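Local structure of universal stress protein (Archaeoglobus fulgidus, 3LOQ) at residues A[252-261]-A[281-289]. The protein binds adenosine monophosphate and belongs to the universal stress protein A family, though its precise cellular role is unknown. Sequence-based numbering, arbitrary orientation.
Sequences ATTIFMGSRG and SPVPVFVCK. With ACT (acetate ion), chain I; ACT (acetate ion), chain K; ACT (acetate ion), chain H.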
loop_
_atom_site.group_PDB
_atom_site.type_symbol
_atom_site.label_atom_id
_atom_site.label_comp_id
_atom_site.label_asym_id
_atom_site.label_seq_id
_atom_site.Cartn_x
_atom_site.Cartn_y
_atom_site.Cartn_z
ATOM N N ALA A 252 14.679 -5.094 5.599
ATOM C CA ALA A 252 13.834 -5.039 4.426
ATOM C C ALA A 252 13.482 -3.586 4.122
ATOM O O ALA A 252 13.280 -2.792 5.031
ATOM C CB ALA A 252 12.557 -5.869 4.658
ATOM N N THR A 253 13.396 -3.240 2.843
ATOM C CA THR A 253 13.026 -1.881 2.431
ATOM C C THR A 253 11.507 -1.701 2.196
ATOM O O THR A 253 11.004 -0.580 2.112
ATOM C CB THR A 253 13.786 -1.500 1.158
ATOM O OG1 THR A 253 13.583 -2.512 0.165
ATOM C CG2 THR A 253 15.278 -1.413 1.451
ATOM N N THR A 254 10.775 -2.804 2.083
ATOM C CA THR A 254 9.326 -2.720 1.981
ATOM C C THR A 254 8.759 -4.074 2.378
ATOM O O THR A 254 9.465 -5.081 2.329
ATOM C CB THR A 254 8.878 -2.301 0.564
ATOM O OG1 THR A 254 7.465 -2.051 0.535
ATOM C CG2 THR A 254 9.206 -3.374 -0.436
ATOM N N ILE A 255 7.507 -4.095 2.815
ATOM C CA ILE A 255 6.849 -5.349 3.160
ATOM C C ILE A 255 5.666 -5.556 2.227
ATOM O O ILE A 255 4.855 -4.646 2.053
ATOM C CB ILE A 255 6.320 -5.325 4.594
ATOM C CG1 ILE A 255 7.476 -5.270 5.587
ATOM C CG2 ILE A 255 5.484 -6.568 4.862
ATOM C CD1 ILE A 255 7.048 -4.823 6.990
ATOM N N PHE A 256 5.585 -6.730 1.597
ATOM C CA PHE A 256 4.443 -7.060 0.751
ATOM C C PHE A 256 3.622 -8.086 1.507
ATOM O O PHE A 256 4.181 -8.979 2.155
ATOM C CB PHE A 256 4.869 -7.670 -0.577
ATOM C CG PHE A 256 5.351 -6.677 -1.600
ATOM C CD1 PHE A 256 5.763 -5.409 -1.234
ATOM C CD2 PHE A 256 5.422 -7.039 -2.945
ATOM C CE1 PHE A 256 6.225 -4.494 -2.189
ATOM C CE2 PHE A 256 5.879 -6.139 -3.903
ATOM C CZ PHE A 256 6.283 -4.862 -3.520
HETATM N N MSE A 257 2.302 -7.977 1.427
HETATM C CA MSE A 257 1.438 -8.967 2.069
HETATM C C MSE A 257 0.081 -9.051 1.374
HETATM O O MSE A 257 -0.239 -8.230 0.515
HETATM C CB MSE A 257 1.276 -8.652 3.564
HETATM C CG MSE A 257 0.614 -7.320 3.862
HETATM SE SE MSE A 257 0.911 -6.707 5.714
HETATM C CE MSE A 257 0.487 -8.345 6.685
ATOM N N GLY A 258 -0.709 -10.051 1.745
ATOM C CA GLY A 258 -2.041 -10.215 1.204
ATOM C C GLY A 258 -3.099 -9.989 2.260
ATOM O O GLY A 258 -2.835 -10.139 3.441
ATOM N N SER A 259 -4.306 -9.634 1.838
ATOM C CA SER A 259 -5.418 -9.506 2.770
ATOM C C SER A 259 -6.734 -9.823 2.100
ATOM O O SER A 259 -7.047 -9.246 1.053
ATOM C CB SER A 259 -5.500 -8.086 3.332
ATOM O OG SER A 259 -6.697 -7.929 4.088
ATOM N N ARG A 260 -7.519 -10.707 2.715
ATOM C CA ARG A 260 -8.829 -11.061 2.178
ATOM C C ARG A 260 -9.893 -10.029 2.568
ATOM O O ARG A 260 -11.014 -10.073 2.069
ATOM C CB ARG A 260 -9.251 -12.453 2.638
ATOM C CG ARG A 260 -9.555 -12.528 4.103
ATOM C CD ARG A 260 -8.892 -13.725 4.735
ATOM N NE ARG A 260 -9.540 -14.976 4.362
ATOM C CZ ARG A 260 -8.891 -16.124 4.179
ATOM N NH1 ARG A 260 -7.567 -16.178 4.324
ATOM N NH2 ARG A 260 -9.563 -17.221 3.842
ATOM N N GLY A 261 -9.538 -9.095 3.446
ATOM C CA GLY A 261 -10.471 -8.067 3.879
ATOM C C GLY A 261 -11.735 -8.651 4.493
ATOM O O GLY A 261 -12.855 -8.231 4.178
ATOM N N SER A 281 5.240 -0.314 11.069
ATOM C CA SER A 281 6.302 -0.460 10.083
ATOM C C SER A 281 6.945 0.879 9.771
ATOM O O SER A 281 6.254 1.871 9.545
ATOM C CB SER A 281 5.800 -1.111 8.787
ATOM O OG SER A 281 6.766 -0.954 7.763
ATOM N N PRO A 282 8.284 0.903 9.754
ATOM C CA PRO A 282 9.102 2.065 9.402
ATOM C C PRO A 282 9.286 2.175 7.880
ATOM O O PRO A 282 9.900 3.145 7.412
ATOM C CB PRO A 282 10.457 1.762 10.062
ATOM C CG PRO A 282 10.392 0.309 10.504
ATOM C CD PRO A 282 9.107 -0.284 10.017
ATOM N N VAL A 283 8.779 1.196 7.127
ATOM C CA VAL A 283 8.890 1.213 5.661
ATOM C C VAL A 283 7.526 1.028 4.995
ATOM O O VAL A 283 6.547 0.671 5.650
ATOM C CB VAL A 283 9.897 0.152 5.108
ATOM C CG1 VAL A 283 11.291 0.355 5.715
ATOM C CG2 VAL A 283 9.385 -1.298 5.342
ATOM N N PRO A 284 7.447 1.297 3.689
ATOM C CA PRO A 284 6.105 1.233 3.104
ATOM C C PRO A 284 5.580 -0.207 3.020
ATOM O O PRO A 284 6.349 -1.143 2.801
ATOM C CB PRO A 284 6.300 1.854 1.712
ATOM C CG PRO A 284 7.564 2.760 1.884
ATOM C CD PRO A 284 8.424 1.990 2.826
ATOM N N VAL A 285 4.275 -0.374 3.218
ATOM C CA VAL A 285 3.648 -1.689 3.150
ATOM C C VAL A 285 2.670 -1.787 1.978
ATOM O O VAL A 285 1.740 -0.986 1.853
ATOM C CB VAL A 285 2.970 -2.044 4.480
ATOM C CG1 VAL A 285 2.351 -3.448 4.420
ATOM C CG2 VAL A 285 3.998 -1.950 5.604
ATOM N N PHE A 286 2.909 -2.772 1.113
ATOM C CA PHE A 286 2.069 -3.046 -0.050
ATOM C C PHE A 286 1.134 -4.209 0.300
ATOM O O PHE A 286 1.586 -5.275 0.732
ATOM C CB PHE A 286 2.984 -3.422 -1.216
ATOM C CG PHE A 286 2.279 -3.780 -2.505
ATOM C CD1 PHE A 286 1.870 -2.792 -3.395
ATOM C CD2 PHE A 286 2.114 -5.113 -2.874
ATOM C CE1 PHE A 286 1.261 -3.117 -4.600
ATOM C CE2 PHE A 286 1.514 -5.451 -4.093
ATOM C CZ PHE A 286 1.089 -4.453 -4.953
ATOM N N VAL A 287 -0.166 -4.000 0.122
ATOM C CA VAL A 287 -1.161 -5.004 0.487
ATOM C C VAL A 287 -2.014 -5.425 -0.699
ATOM O O VAL A 287 -2.769 -4.624 -1.253
ATOM C CB VAL A 287 -2.114 -4.492 1.561
ATOM C CG1 VAL A 287 -3.159 -5.576 1.869
ATOM C CG2 VAL A 287 -1.346 -4.098 2.804
ATOM N N CYS A 288 -1.898 -6.694 -1.067
ATOM C CA CYS A 288 -2.560 -7.247 -2.243
ATOM C C CYS A 288 -3.969 -7.660 -1.862
ATOM O O CYS A 288 -4.166 -8.296 -0.824
ATOM C CB CYS A 288 -1.783 -8.466 -2.735
ATOM S SG CYS A 288 -1.845 -8.674 -4.477
ATOM N N LYS A 289 -4.946 -7.306 -2.689
ATOM C CA LYS A 289 -6.352 -7.410 -2.276
ATOM C C LYS A 289 -7.169 -8.465 -3.017
ATOM O O LYS A 289 -8.353 -8.624 -2.749
ATOM C CB LYS A 289 -7.041 -6.034 -2.335
ATOM C CG LYS A 289 -6.531 -5.075 -1.253
ATOM C CD LYS A 289 -7.015 -5.555 0.100
ATOM C CE LYS A 289 -8.546 -5.647 0.093
ATOM N NZ LYS A 289 -8.989 -6.586 1.110
HETATM C C ACT I . -5.160 -13.460 5.316
HETATM O O ACT I . -4.774 -13.777 6.467
HETATM O OXT ACT I . -4.836 -14.264 4.378
HETATM C CH3 ACT I . -5.957 -12.185 5.130
HETATM C C ACT K . -4.289 -9.226 7.305
HETATM O O ACT K . -4.379 -9.541 8.519
HETATM O OXT ACT K . -5.157 -8.402 6.880
HETATM C CH3 ACT K . -3.201 -9.818 6.431
HETATM C C ACT H . 0.049 -12.963 5.177
HETATM O O ACT H . 0.771 -14.010 5.172
HETATM O OXT ACT H . -0.264 -12.486 4.020
HETATM C CH3 ACT H . -0.362 -12.325 6.511
HETATM O O HOH W 1 -11.712 -7.287 0.179
#
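Phe286 lays CD2 over the centre of the Phe256 ring, 3.7 Å above its plane, while its CB presses on Phe256 CD1 at 3.4 Å. The ring planes meet at 39°, an oblique pairing. Differing first torsions let Phe286 CB and CD2 come over Phe256 at a slant; Tyr158 and Tyr189 each meet Phe286 edge-to-face. Replacing Phe256 with alanine would probably uncover Phe286 CB and CD2 and open a gap beneath helix 181-197, where Tyr189 and Ala190 touch the ring. These residues sit on parallel strands 254-258 and 285-288, joined by a right-handed crossover through helices 265-271 and 273-280, as in the Rossmann-like fold of the family; strand 285-288 also pairs antiparallel with strand 157-160, linking the two halves of the chain. On the other sheet face, CG of Met257 lies between the backbone N and the carbonyl carbon (chi1 62°), alongside Val287 CG2, and the extended chi2 carries SE on to 3.8 Å from Val285 CG1. Pro284 O takes two donors: Ile255 N in the carbonyl plane, and Thr254 OG1 from above it at 2.7 Å. Thr254 OG1 is hydrogen-bonded to Tyr158 OH as well. Beyond the strands, Lys289 curls back, placing NZ 3.3 Å from Ser259 O, well above that carbonyl plane. Ser259 OG accepts from Gly261 N in an ST turn and donates to the chain K acetate, probably from the crystallisation liquor.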